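Pbp related beta-lactamase (Pyrococcus abyssi, PDB 2QMI) is probably a serine peptidase of the penicillin-binding protein and beta-lactamase family, assembling into an octamer that encloses its own proteolytic compartment. Local coordinates at residues I22-I27 / K36-R41; T50-Y55 / S240-A245; E297-H302 / T310-Y315; V323-N328 / Y336-A341. All coordinates share one frame; numbering follows the deposited sequence.

Contact 1: I22-I27 / K36-R41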
loop_
_atom_site.group_PDB
_atom_site.type_symbol
_atom_site.label_atom_id
_atom_site.label_comp_id
_atom_site.label_asym_id
_atom_site.label_seq_id
_atom_site.Cartn_x
_atom_site.Cartn_y
_atom_site.Cartn_z
ATOM N N ILE A 22 -10.756 35.501 -12.936
ATOM C CA ILE A 22 -9.866 36.652 -13.054
ATOM C C ILE A 22 -10.630 37.928 -13.426
ATOM O O ILE A 22 -11.622 37.879 -14.149
ATOM C CB ILE A 22 -8.788 36.409 -14.147
ATOM C CG1 ILE A 22 -7.645 35.562 -13.587
ATOM C CG2 ILE A 22 -8.280 37.739 -14.695
ATOM C CD1 ILE A 22 -6.541 35.250 -14.595
ATOM N N SER A 23 -10.159 39.069 -12.927
ATOM C CA SER A 23 -10.777 40.352 -13.245
ATOM C C SER A 23 -9.696 41.311 -13.710
ATOM O O SER A 23 -8.561 41.242 -13.243
ATOM C CB SER A 23 -11.491 40.935 -12.024
ATOM O OG SER A 23 -12.743 40.307 -11.827
ATOM N N ILE A 24 -10.048 42.204 -14.627
ATOM C CA ILE A 24 -9.089 43.177 -15.141
ATOM C C ILE A 24 -9.761 44.475 -15.588
ATOM O O ILE A 24 -10.858 44.463 -16.152
ATOM C CB ILE A 24 -8.289 42.590 -16.339
ATOM C CG1 ILE A 24 -7.268 43.611 -16.858
ATOM C CG2 ILE A 24 -9.247 42.187 -17.448
ATOM C CD1 ILE A 24 -6.382 43.095 -17.991
ATOM N N SER A 25 -9.110 45.598 -15.311
ATOM C CA SER A 25 -9.632 46.893 -15.736
ATOM C C SER A 25 -8.479 47.637 -16.402
ATOM O O SER A 25 -7.322 47.482 -16.001
ATOM C CB SER A 25 -10.186 47.686 -14.546
ATOM O OG SER A 25 -9.185 47.952 -13.586
ATOM N N ILE A 26 -8.784 48.408 -17.442
ATOM C CA ILE A 26 -7.750 49.157 -18.159
ATOM C C ILE A 26 -8.049 50.647 -18.196
ATOM O O ILE A 26 -9.176 51.055 -18.480
ATOM C CB ILE A 26 -7.600 48.681 -19.618
ATOM C CG1 ILE A 26 -7.395 47.170 -19.667
ATOM C CG2 ILE A 26 -6.398 49.364 -20.264
ATOM C CD1 ILE A 26 -7.182 46.647 -21.074
ATOM N N ILE A 27 -7.024 51.448 -17.922
ATOM C CA ILE A 27 -7.148 52.900 -17.918
ATOM C C ILE A 27 -6.357 53.535 -19.055
ATOM O O ILE A 27 -5.141 53.342 -19.163
ATOM C CB ILE A 27 -6.601 53.525 -16.620
ATOM C CG1 ILE A 27 -7.113 52.766 -15.399
ATOM C CG2 ILE A 27 -7.015 54.986 -16.543
ATOM C CD1 ILE A 27 -6.517 53.264 -14.114
ATOM N N LYS A 36 -13.430 43.722 -17.400
ATOM C CA LYS A 36 -14.066 42.444 -17.639
ATOM C C LYS A 36 -13.625 41.382 -16.641
ATOM O O LYS A 36 -12.525 41.448 -16.089
ATOM C CB LYS A 36 -13.755 41.989 -19.070
ATOM C CG LYS A 36 -14.575 40.808 -19.561
ATOM C CD LYS A 36 -14.546 40.709 -21.094
ATOM C CE LYS A 36 -15.303 41.876 -21.743
ATOM N NZ LYS A 36 -15.380 41.779 -23.243
ATOM N N GLY A 37 -14.508 40.416 -16.412
ATOM C CA GLY A 37 -14.218 39.324 -15.509
ATOM C C GLY A 37 -14.230 38.036 -16.317
ATOM O O GLY A 37 -14.922 37.954 -17.334
ATOM N N PHE A 38 -13.467 37.041 -15.869
ATOM C CA PHE A 38 -13.379 35.748 -16.550
ATOM C C PHE A 38 -13.463 34.612 -15.541
ATOM O O PHE A 38 -12.979 34.735 -14.413
ATOM C CB PHE A 38 -12.050 35.618 -17.300
ATOM C CG PHE A 38 -11.828 36.675 -18.338
ATOM C CD1 PHE A 38 -12.007 36.387 -19.690
ATOM C CD2 PHE A 38 -11.437 37.960 -17.969
ATOM C CE1 PHE A 38 -11.798 37.368 -20.660
ATOM C CE2 PHE A 38 -11.227 38.942 -18.924
ATOM C CZ PHE A 38 -11.406 38.648 -20.274
ATOM N N GLY A 39 -14.062 33.499 -15.953
ATOM C CA GLY A 39 -14.174 32.362 -15.062
ATOM C C GLY A 39 -15.140 32.565 -13.911
ATOM O O GLY A 39 -16.000 33.444 -13.939
ATOM N N TYR A 40 -14.984 31.751 -12.876
ATOM C CA TYR A 40 -15.870 31.821 -11.730
ATOM C C TYR A 40 -15.209 32.431 -10.491
ATOM O O TYR A 40 -14.027 32.202 -10.227
ATOM C CB TYR A 40 -16.386 30.405 -11.422
ATOM C CG TYR A 40 -17.207 29.796 -12.541
ATOM C CD1 TYR A 40 -18.591 29.948 -12.576
ATOM C CD2 TYR A 40 -16.598 29.108 -13.590
ATOM C CE1 TYR A 40 -19.350 29.439 -13.626
ATOM C CE2 TYR A 40 -17.351 28.589 -14.655
ATOM C CZ TYR A 40 -18.727 28.764 -14.664
ATOM O OH TYR A 40 -19.482 28.305 -15.719
ATOM N N ARG A 41 -15.966 33.230 -9.747
ATOM C CA ARG A 41 -15.446 33.816 -8.514
ATOM C C ARG A 41 -15.659 32.780 -7.401
ATOM O O ARG A 41 -15.031 32.832 -6.342
ATOM C CB ARG A 41 -16.152 35.141 -8.183
ATOM C CG ARG A 41 -17.640 35.067 -7.858
ATOM C CD ARG A 41 -18.120 36.460 -7.437
ATOM N NE ARG A 41 -19.507 36.511 -6.968
ATOM C CZ ARG A 41 -20.576 36.654 -7.748
ATOM N NH1 ARG A 41 -21.786 36.688 -7.205
ATOM N NH2 ARG A 41 -20.448 36.774 -9.062
#
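Four backbone hydrogen bonds tie Ile-22 to Phe-38 and Ile-24 to Lys-36, two to each antiparallel hydrogen-bonded pair. The shortest runs from Phe-38 N to Ile-22 O at 2.7 Å; the two bonds of the other pair, Ile-24 N to Lys-36 O and Lys-36 N to Ile-24 O, are both 3.0 Å. Between these pairs Ser-23 and Gly-37 form a non-hydrogen-bonded pair with their CA atoms 4.2 Å apart, and the strand axes run at 163°. Weaker CA-H...O contacts fill in the ladder: Gly-37 CA lies 3.3 Å from Ile-22 O, and Ser-23 CA 3.5 Å from Lys-36 O.

Apolar contact is confined to one face, where the Phe-38 ring meets Ile-24. CG2 of Ile-24 comes to the ring edge, 4.1 Å from CE2 of Phe-38. With CG of Phe-38 beside its backbone N (chi1 -59°), the ring lies back along the strand, and Ile-22 O also sits at its edge, in plane.

The hairpin 21-28/31-38 forms one end of the large antiparallel sheet, strand 31-38 being outermost within the chain. Helix 3-16 packs on Phe-38 and forms a salt bridge from Glu-7 to Lys-36; Ser-23, on the other face, reaches helix 241-252 through Val-241, while strand 321-327 continues the sheet beyond 21-28.

Contact 2: T50-Y55 / S240-A245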
loop_
_atom_site.group_PDB
_atom_site.type_symbol
_atom_site.label_atom_id
_atom_site.label_comp_id
_atom_site.label_asym_id
_atom_site.label_seq_id
_atom_site.Cartn_x
_atom_site.Cartn_y
_atom_site.Cartn_z
ATOM N N THR A 50 -16.566 39.070 -12.249
ATOM C CA THR A 50 -16.989 40.270 -12.964
ATOM C C THR A 50 -16.094 41.459 -12.604
ATOM O O THR A 50 -15.298 41.385 -11.679
ATOM C CB THR A 50 -18.428 40.645 -12.604
ATOM O OG1 THR A 50 -18.440 41.299 -11.331
ATOM C CG2 THR A 50 -19.293 39.408 -12.531
ATOM N N PRO A 51 -16.217 42.575 -13.340
ATOM C CA PRO A 51 -15.391 43.748 -13.042
ATOM C C PRO A 51 -15.530 44.165 -11.577
ATOM O O PRO A 51 -14.592 44.688 -10.980
ATOM C CB PRO A 51 -15.951 44.807 -13.989
ATOM C CG PRO A 51 -16.399 44.012 -15.148
ATOM C CD PRO A 51 -17.075 42.828 -14.510
ATOM N N GLU A 52 -16.714 43.912 -11.020
ATOM C CA GLU A 52 -17.048 44.263 -9.641
ATOM C C GLU A 52 -16.540 43.299 -8.553
ATOM O O GLU A 52 -16.239 43.731 -7.445
ATOM C CB GLU A 52 -18.578 44.388 -9.484
ATOM C CG GLU A 52 -19.299 45.418 -10.379
ATOM C CD GLU A 52 -19.393 45.000 -11.851
ATOM O OE1 GLU A 52 -19.143 43.809 -12.162
ATOM O OE2 GLU A 52 -19.729 45.864 -12.700
ATOM N N THR A 53 -16.463 42.004 -8.854
ATOM C CA THR A 53 -16.026 41.014 -7.860
ATOM C C THR A 53 -14.824 41.448 -7.016
ATOM O O THR A 53 -13.854 42.024 -7.512
ATOM C CB THR A 53 -15.746 39.623 -8.518
ATOM O OG1 THR A 53 -15.226 38.712 -7.534
ATOM C CG2 THR A 53 -14.758 39.751 -9.630
ATOM N N ILE A 54 -14.912 41.166 -5.724
ATOM C CA ILE A 54 -13.876 41.529 -4.775
ATOM C C ILE A 54 -12.904 40.390 -4.453
ATOM O O ILE A 54 -13.317 39.264 -4.181
ATOM C CB ILE A 54 -14.535 42.063 -3.480
ATOM C CG1 ILE A 54 -15.008 43.501 -3.726
ATOM C CG2 ILE A 54 -13.578 41.980 -2.307
ATOM C CD1 ILE A 54 -15.819 44.091 -2.604
ATOM N N TYR A 55 -11.609 40.711 -4.496
ATOM C CA TYR A 55 -10.537 39.759 -4.203
ATOM C C TYR A 55 -9.599 40.395 -3.191
ATOM O O TYR A 55 -9.666 41.597 -2.936
ATOM C CB TYR A 55 -9.683 39.464 -5.441
ATOM C CG TYR A 55 -10.395 39.009 -6.689
ATOM C CD1 TYR A 55 -10.234 37.707 -7.167
ATOM C CD2 TYR A 55 -11.147 39.904 -7.448
ATOM C CE1 TYR A 55 -10.799 37.311 -8.380
ATOM C CE2 TYR A 55 -11.715 39.524 -8.657
ATOM C CZ TYR A 55 -11.542 38.228 -9.123
ATOM O OH TYR A 55 -12.113 37.855 -10.319
ATOM N N SER A 240 -11.713 45.578 -5.632
ATOM C CA SER A 240 -12.091 45.129 -6.969
ATOM C C SER A 240 -11.216 45.890 -7.957
ATOM O O SER A 240 -10.559 46.862 -7.573
ATOM C CB SER A 240 -13.564 45.436 -7.248
ATOM O OG SER A 240 -13.751 46.814 -7.523
ATOM N N VAL A 241 -11.201 45.458 -9.219
ATOM C CA VAL A 241 -10.380 46.130 -10.228
ATOM C C VAL A 241 -10.934 47.506 -10.593
ATOM O O VAL A 241 -10.191 48.377 -11.032
ATOM C CB VAL A 241 -10.221 45.285 -11.528
ATOM C CG1 VAL A 241 -9.588 43.939 -11.202
ATOM C CG2 VAL A 241 -11.560 45.098 -12.204
ATOM N N LEU A 242 -12.236 47.701 -10.418
ATOM C CA LEU A 242 -12.836 48.995 -10.715
ATOM C C LEU A 242 -12.379 50.026 -9.684
ATOM O O LEU A 242 -12.066 51.161 -10.036
ATOM C CB LEU A 242 -14.364 48.901 -10.716
ATOM C CG LEU A 242 -14.975 48.340 -11.997
ATOM C CD1 LEU A 242 -16.478 48.298 -11.867
ATOM C CD2 LEU A 242 -14.568 49.210 -13.175
ATOM N N ASP A 243 -12.336 49.621 -8.417
ATOM C CA ASP A 243 -11.904 50.508 -7.346
ATOM C C ASP A 243 -10.418 50.829 -7.509
ATOM O O ASP A 243 -10.000 51.973 -7.327
ATOM C CB ASP A 243 -12.165 49.860 -5.974
ATOM C CG ASP A 243 -13.538 50.214 -5.405
ATOM O OD1 ASP A 243 -14.486 50.399 -6.197
ATOM O OD2 ASP A 243 -13.675 50.293 -4.163
ATOM N N LEU A 244 -9.624 49.821 -7.859
ATOM C CA LEU A 244 -8.191 50.032 -8.051
ATOM C C LEU A 244 -7.939 50.922 -9.266
ATOM O O LEU A 244 -6.882 51.550 -9.375
ATOM C CB LEU A 244 -7.470 48.693 -8.216
ATOM C CG LEU A 244 -7.545 47.793 -6.980
ATOM C CD1 LEU A 244 -6.907 46.433 -7.281
ATOM C CD2 LEU A 244 -6.852 48.481 -5.806
ATOM N N ALA A 245 -8.903 50.970 -10.184
ATOM C CA ALA A 245 -8.767 51.830 -11.367
ATOM C C ALA A 245 -8.831 53.285 -10.892
ATOM O O ALA A 245 -8.020 54.114 -11.287
ATOM C CB ALA A 245 -9.881 51.551 -12.365
HETATM O O HOH W 1 -12.767 42.962 -9.648
#
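One water is gripped by three backbone groups: it donates to Pro-51 O at 2.8 Å and to Thr-53 O at 2.6 Å, and accepts from Val-241 N at 3.0 Å. It thus bridges the loop 50-55 and the first turn of helix 241-252, between which no direct hydrogen bond forms.

Ser-240 is the N-cap. Its OG, held between the backbone N and carbonyl carbon (chi1 76°), accepts from Asp-243 N at 3.3 Å with a nearly straight N-H...O angle of 164°. That turns OG to the helix, while CB faces the loop carbonyls and lies 3.2 Å from Glu-52 O. CG2 of Val-241 likewise meets Pro-51 O, at 3.3 Å. The direct apolar touch is Pro-51 CB against Leu-242 CD1 at 4.1 Å; the bent Glu-52 side chain runs alongside Leu-242, pointing the same way.

Within the loop, Thr-50 OG1 accepts from Thr-53 N in an ST motif, and Arg-196 takes up Glu-52 O.

The chemistry is therefore that of main-chain carbonyls turned toward a helix N-terminus: the side-chain cap serves Asp-243 N and the water serves Val-241 N, so two amides of the first turn are satisfied without a direct bond between the segments.

Contact 3: E297-H302 / T310-Y315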
loop_
_atom_site.group_PDB
_atom_site.type_symbol
_atom_site.label_atom_id
_atom_site.label_comp_id
_atom_site.label_asym_id
_atom_site.label_seq_id
_atom_site.Cartn_x
_atom_site.Cartn_y
_atom_site.Cartn_z
ATOM N N GLU A 297 9.702 52.348 -21.800
ATOM C CA GLU A 297 8.901 53.192 -20.915
ATOM C C GLU A 297 9.278 52.984 -19.446
ATOM O O GLU A 297 9.949 52.003 -19.092
ATOM C CB GLU A 297 7.418 52.863 -21.075
ATOM C CG GLU A 297 6.873 52.965 -22.487
ATOM C CD GLU A 297 6.925 54.378 -23.039
ATOM O OE1 GLU A 297 6.828 55.349 -22.249
ATOM O OE2 GLU A 297 7.046 54.517 -24.273
ATOM N N LYS A 298 8.856 53.916 -18.593
ATOM C CA LYS A 298 9.107 53.792 -17.158
ATOM C C LYS A 298 7.823 53.232 -16.548
ATOM O O LYS A 298 6.783 53.894 -16.563
ATOM C CB LYS A 298 9.417 55.147 -16.517
ATOM C CG LYS A 298 9.853 55.020 -15.056
ATOM C CD LYS A 298 9.799 56.343 -14.302
ATOM C CE LYS A 298 10.284 56.159 -12.866
ATOM N NZ LYS A 298 10.148 57.400 -12.046
ATOM N N LEU A 299 7.900 52.010 -16.029
ATOM C CA LEU A 299 6.744 51.349 -15.425
ATOM C C LEU A 299 6.743 51.418 -13.895
ATOM O O LEU A 299 7.788 51.348 -13.248
ATOM C CB LEU A 299 6.701 49.877 -15.865
ATOM C CG LEU A 299 5.602 48.973 -15.292
ATOM C CD1 LEU A 299 4.251 49.390 -15.834
ATOM C CD2 LEU A 299 5.893 47.524 -15.668
ATOM N N VAL A 300 5.555 51.554 -13.320
ATOM C CA VAL A 300 5.423 51.603 -11.870
ATOM C C VAL A 300 4.305 50.650 -11.484
ATOM O O VAL A 300 3.205 50.727 -12.027
ATOM C CB VAL A 300 5.091 53.030 -11.377
ATOM C CG1 VAL A 300 4.938 53.036 -9.865
ATOM C CG2 VAL A 300 6.203 53.993 -11.787
ATOM N N GLY A 301 4.591 49.742 -10.559
ATOM C CA GLY A 301 3.580 48.790 -10.139
ATOM C C GLY A 301 4.021 47.960 -8.949
ATOM O O GLY A 301 5.120 48.148 -8.419
ATOM N N HIS A 302 3.158 47.042 -8.526
ATOM C CA HIS A 302 3.450 46.174 -7.398
ATOM C C HIS A 302 2.482 45.004 -7.451
ATOM O O HIS A 302 1.298 45.171 -7.770
ATOM C CB HIS A 302 3.279 46.936 -6.077
ATOM C CG HIS A 302 4.055 46.355 -4.936
ATOM N ND1 HIS A 302 3.783 45.115 -4.404
ATOM C CD2 HIS A 302 5.138 46.821 -4.268
ATOM C CE1 HIS A 302 4.669 44.838 -3.465
ATOM N NE2 HIS A 302 5.502 45.857 -3.364
ATOM N N THR A 310 -4.288 36.609 -5.531
ATOM C CA THR A 310 -3.094 37.313 -6.003
ATOM C C THR A 310 -3.541 38.486 -6.869
ATOM O O THR A 310 -4.674 38.516 -7.340
ATOM C CB THR A 310 -2.137 36.409 -6.840
ATOM O OG1 THR A 310 -2.783 35.998 -8.049
ATOM C CG2 THR A 310 -1.718 35.186 -6.039
ATOM N N GLY A 311 -2.655 39.455 -7.069
ATOM C CA GLY A 311 -3.018 40.601 -7.877
ATOM C C GLY A 311 -1.836 41.436 -8.323
ATOM O O GLY A 311 -0.694 41.172 -7.942
ATOM N N TYR A 312 -2.119 42.443 -9.143
ATOM C CA TYR A 312 -1.093 43.343 -9.645
ATOM C C TYR A 312 -1.725 44.620 -10.193
ATOM O O TYR A 312 -2.809 44.589 -10.772
ATOM C CB TYR A 312 -0.296 42.679 -10.767
ATOM C CG TYR A 312 0.870 43.507 -11.253
ATOM C CD1 TYR A 312 2.077 43.522 -10.553
ATOM C CD2 TYR A 312 0.764 44.291 -12.404
ATOM C CE1 TYR A 312 3.151 44.292 -10.985
ATOM C CE2 TYR A 312 1.830 45.068 -12.845
ATOM C CZ TYR A 312 3.022 45.063 -12.133
ATOM O OH TYR A 312 4.089 45.818 -12.566
ATOM N N ILE A 313 -1.049 45.742 -9.983
ATOM C CA ILE A 313 -1.506 47.017 -10.505
ATOM C C ILE A 313 -0.251 47.653 -11.071
ATOM O O ILE A 313 0.842 47.445 -10.549
ATOM C CB ILE A 313 -2.116 47.969 -9.414
ATOM C CG1 ILE A 313 -1.038 48.399 -8.419
ATOM C CG2 ILE A 313 -3.296 47.292 -8.716
ATOM C CD1 ILE A 313 -1.486 49.510 -7.489
ATOM N N GLY A 314 -0.409 48.399 -12.155
ATOM C CA GLY A 314 0.727 49.051 -12.774
ATOM C C GLY A 314 0.248 50.176 -13.671
ATOM O O GLY A 314 -0.880 50.155 -14.162
ATOM N N TYR A 315 1.102 51.166 -13.878
ATOM C CA TYR A 315 0.756 52.297 -14.721
ATOM C C TYR A 315 2.007 52.950 -15.296
ATOM O O TYR A 315 3.104 52.821 -14.756
ATOM C CB TYR A 315 -0.056 53.328 -13.920
ATOM C CG TYR A 315 0.681 53.942 -12.738
ATOM C CD1 TYR A 315 0.911 53.210 -11.563
ATOM C CD2 TYR A 315 1.171 55.244 -12.803
ATOM C CE1 TYR A 315 1.615 53.765 -10.487
ATOM C CE2 TYR A 315 1.874 55.806 -11.740
ATOM C CZ TYR A 315 2.095 55.063 -10.585
ATOM O OH TYR A 315 2.811 55.632 -9.549
#
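Strands 297-302 and 310-315 run antiparallel, their axes at 155°, with hydrogen-bonded pairs Val-300/Tyr-315 and His-302/Ile-313 flanking the non-hydrogen-bonded pair Gly-301/Gly-314, whose CA atoms lie 3.9 Å apart. Tyr-315 N to Val-300 O is the shortest of the four bonds, 2.8 Å.

On the face of the two hydrogen-bonded pairs, Val-300 and Tyr-315 lie side by side. CG of Tyr-315 is between the backbone N and carbonyl carbon (chi1 62°), which leans the ring toward strand 297-302, so that one of its faces lies against Val-300. The result is a CH-pi contact, Val-300 CB standing 4.0 Å from the ring centroid and 27° off its normal, while CG1 reaches CE1 of Tyr-315 at 3.5 Å.

On the other face the Tyr-312 ring spans the glycine pair. Its CD1 approaches His-302 O to 3.3 Å, and OH ends 3.9 Å from Gly-301 CA, with Leu-299 CD2 arriving from the opposite direction.

The hairpin lies inside the sheet, between strands 289-291 and 321-327. Helix 334-345 covers Leu-299 and Tyr-312; helix 241-252 covers Ile-313 and Tyr-315, and His-302 NE2 bonds to Tyr-284, its ring near Ser-59 and Tyr-160, consistent with the family's SxxK site.

Contact 4: V323-N328 / Y336-A341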
loop_
_atom_site.group_PDB
_atom_site.type_symbol
_atom_site.label_atom_id
_atom_site.label_comp_id
_atom_site.label_asym_id
_atom_site.label_seq_id
_atom_site.Cartn_x
_atom_site.Cartn_y
_atom_site.Cartn_z
ATOM N N VAL A 323 -3.015 49.372 -15.553
ATOM C CA VAL A 323 -3.772 48.125 -15.544
ATOM C C VAL A 323 -3.863 47.484 -14.157
ATOM O O VAL A 323 -2.894 47.467 -13.388
ATOM C CB VAL A 323 -3.146 47.088 -16.506
ATOM C CG1 VAL A 323 -4.064 45.868 -16.638
ATOM C CG2 VAL A 323 -2.892 47.721 -17.864
ATOM N N ALA A 324 -5.042 46.955 -13.853
ATOM C CA ALA A 324 -5.278 46.282 -12.591
ATOM C C ALA A 324 -5.806 44.890 -12.916
ATOM O O ALA A 324 -6.744 44.747 -13.706
ATOM C CB ALA A 324 -6.295 47.050 -11.762
ATOM N N VAL A 325 -5.183 43.876 -12.317
ATOM C CA VAL A 325 -5.572 42.480 -12.505
ATOM C C VAL A 325 -5.674 41.758 -11.152
ATOM O O VAL A 325 -4.734 41.780 -10.348
ATOM C CB VAL A 325 -4.545 41.721 -13.377
ATOM C CG1 VAL A 325 -4.976 40.262 -13.559
ATOM C CG2 VAL A 325 -4.400 42.403 -14.723
ATOM N N LEU A 326 -6.818 41.129 -10.901
ATOM C CA LEU A 326 -7.023 40.389 -9.662
ATOM C C LEU A 326 -7.293 38.926 -10.003
ATOM O O LEU A 326 -7.921 38.628 -11.016
ATOM C CB LEU A 326 -8.184 40.990 -8.861
ATOM C CG LEU A 326 -7.888 42.380 -8.289
ATOM C CD1 LEU A 326 -9.057 42.869 -7.451
ATOM C CD2 LEU A 326 -6.619 42.313 -7.449
ATOM N N GLU A 327 -6.823 38.019 -9.156
ATOM C CA GLU A 327 -6.986 36.597 -9.408
ATOM C C GLU A 327 -7.380 35.752 -8.195
ATOM O O GLU A 327 -6.892 35.956 -7.084
ATOM C CB GLU A 327 -5.698 36.041 -10.022
ATOM C CG GLU A 327 -5.818 34.628 -10.565
ATOM C CD GLU A 327 -4.517 34.134 -11.168
ATOM O OE1 GLU A 327 -3.905 34.898 -11.953
ATOM O OE2 GLU A 327 -4.115 32.983 -10.859
ATOM N N ASN A 328 -8.247 34.781 -8.468
ATOM C CA ASN A 328 -8.817 33.829 -7.516
ATOM C C ASN A 328 -7.882 32.712 -7.046
ATOM O O ASN A 328 -8.345 31.711 -6.508
ATOM C CB ASN A 328 -10.045 33.182 -8.159
ATOM C CG ASN A 328 -11.248 33.251 -7.279
ATOM O OD1 ASN A 328 -11.225 33.941 -6.265
ATOM N ND2 ASN A 328 -12.318 32.556 -7.653
ATOM N N TYR A 336 2.014 39.198 -15.261
ATOM C CA TYR A 336 2.210 38.772 -16.646
ATOM C C TYR A 336 1.023 39.198 -17.503
ATOM O O TYR A 336 1.192 39.697 -18.620
ATOM C CB TYR A 336 2.398 37.253 -16.704
ATOM C CG TYR A 336 3.720 36.775 -16.133
ATOM C CD1 TYR A 336 4.590 37.663 -15.506
ATOM C CD2 TYR A 336 4.097 35.435 -16.220
ATOM C CE1 TYR A 336 5.800 37.234 -14.984
ATOM C CE2 TYR A 336 5.312 34.991 -15.698
ATOM C CZ TYR A 336 6.154 35.899 -15.084
ATOM O OH TYR A 336 7.360 35.484 -14.582
ATOM N N ILE A 337 -0.181 39.003 -16.973
ATOM C CA ILE A 337 -1.391 39.401 -17.678
ATOM C C ILE A 337 -1.408 40.929 -17.825
ATOM O O ILE A 337 -1.670 41.463 -18.904
ATOM C CB ILE A 337 -2.646 38.938 -16.910
ATOM C CG1 ILE A 337 -2.677 37.405 -16.872
ATOM C CG2 ILE A 337 -3.902 39.505 -17.561
ATOM C CD1 ILE A 337 -3.888 36.817 -16.188
ATOM N N ALA A 338 -1.113 41.627 -16.735
ATOM C CA ALA A 338 -1.094 43.085 -16.752
ATOM C C ALA A 338 -0.133 43.611 -17.818
ATOM O O ALA A 338 -0.484 44.491 -18.605
ATOM C CB ALA A 338 -0.697 43.618 -15.381
ATOM N N MET A 339 1.078 43.061 -17.847
ATOM C CA MET A 339 2.082 43.499 -18.804
ATOM C C MET A 339 1.713 43.182 -20.259
ATOM O O MET A 339 2.074 43.927 -21.170
ATOM C CB MET A 339 3.436 42.902 -18.424
ATOM C CG MET A 339 3.839 43.269 -17.000
ATOM S SD MET A 339 5.400 42.570 -16.428
ATOM C CE MET A 339 5.971 43.828 -15.291
ATOM N N TYR A 340 0.972 42.097 -20.466
ATOM C CA TYR A 340 0.529 41.704 -21.799
ATOM C C TYR A 340 -0.402 42.806 -22.333
ATOM O O TYR A 340 -0.313 43.206 -23.494
ATOM C CB TYR A 340 -0.238 40.376 -21.723
ATOM C CG TYR A 340 -0.475 39.688 -23.053
ATOM C CD1 TYR A 340 0.395 38.696 -23.509
ATOM C CD2 TYR A 340 -1.582 40.007 -23.843
ATOM C CE1 TYR A 340 0.167 38.028 -24.719
ATOM C CE2 TYR A 340 -1.821 39.347 -25.056
ATOM C CZ TYR A 340 -0.942 38.357 -25.479
ATOM O OH TYR A 340 -1.190 37.671 -26.641
ATOM N N ALA A 341 -1.298 43.283 -21.475
ATOM C CA ALA A 341 -2.233 44.335 -21.851
ATOM C C ALA A 341 -1.464 45.643 -22.084
ATOM O O ALA A 341 -1.662 46.315 -23.102
ATOM C CB ALA A 341 -3.287 44.518 -20.759
#
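Ile-337 meets Val-325 through its CG2 branch, which lies 4.1 Å from CG2 of Val-325. With CG1 beside the backbone N and CG2 anti to it (chi1 -64°), the isoleucine presents the short branch to the valine, and its side chain also rests on Ile-22 of the adjoining strand.

Ala-338 comes next and stands between the two valines. CG2 of Val-325 lies 3.9 Å from Ala-338 N and 4.0 Å from its CB, so the methyl bears on backbone as much as on side chain. From the other valine, CG1 of Val-323 comes within 4.1 Å of Ala-338 CA. The closest pair of CA atoms is here too, Val-323 to Ala-338 at 5.8 Å.

This is a helix laid against one face of an antiparallel sheet, in the alpha/beta arrangement of the serine beta-lactamase and penicillin-binding protein fold, where helix 334-345 follows strand 321-327 in the chain. The two axes approach to 8.0 Å at 149°, and alternate strand residues Val-323 and Val-325 face the helix. On the sheet's other face, Ala-324 and Leu-326 pack against helix 241-252.

Beyond Ala-338, Met-339 points away from the strand, and its side chain packs on Leu-299; the ring of Tyr-340 stacks with that of Phe-9 in helix 3-16. Ala-341, one turn after Ala-338, returns to the sheet with its CB 4.3 Å from CG2 of Val-323.

Contacts 1, 3 and 4 share the large antiparallel sheet: strand 321-327 of contact 4 lies between strand 21-28 of contact 1 and strand 310-316 of contact 3, bonded to both through backbone pairs such as Ser-23 O with Leu-326 N and Gly-314 O with Val-323 N. Contacts 3 and 4 are the more central, their centres about 10 Å from that of the chain and their touching residues nearly all buried. Contacts 1 and 2 lie about 17 Å out, with partly exposed members. Backbone ladders hold contacts 1 and 3, apolar packing alone contact 4, and a bridging water with a few van der Waals touches contact 2, at a capped helix start. Helix 241-252 links contact 2 to contact 3 where Leu-244 touches Ile-313.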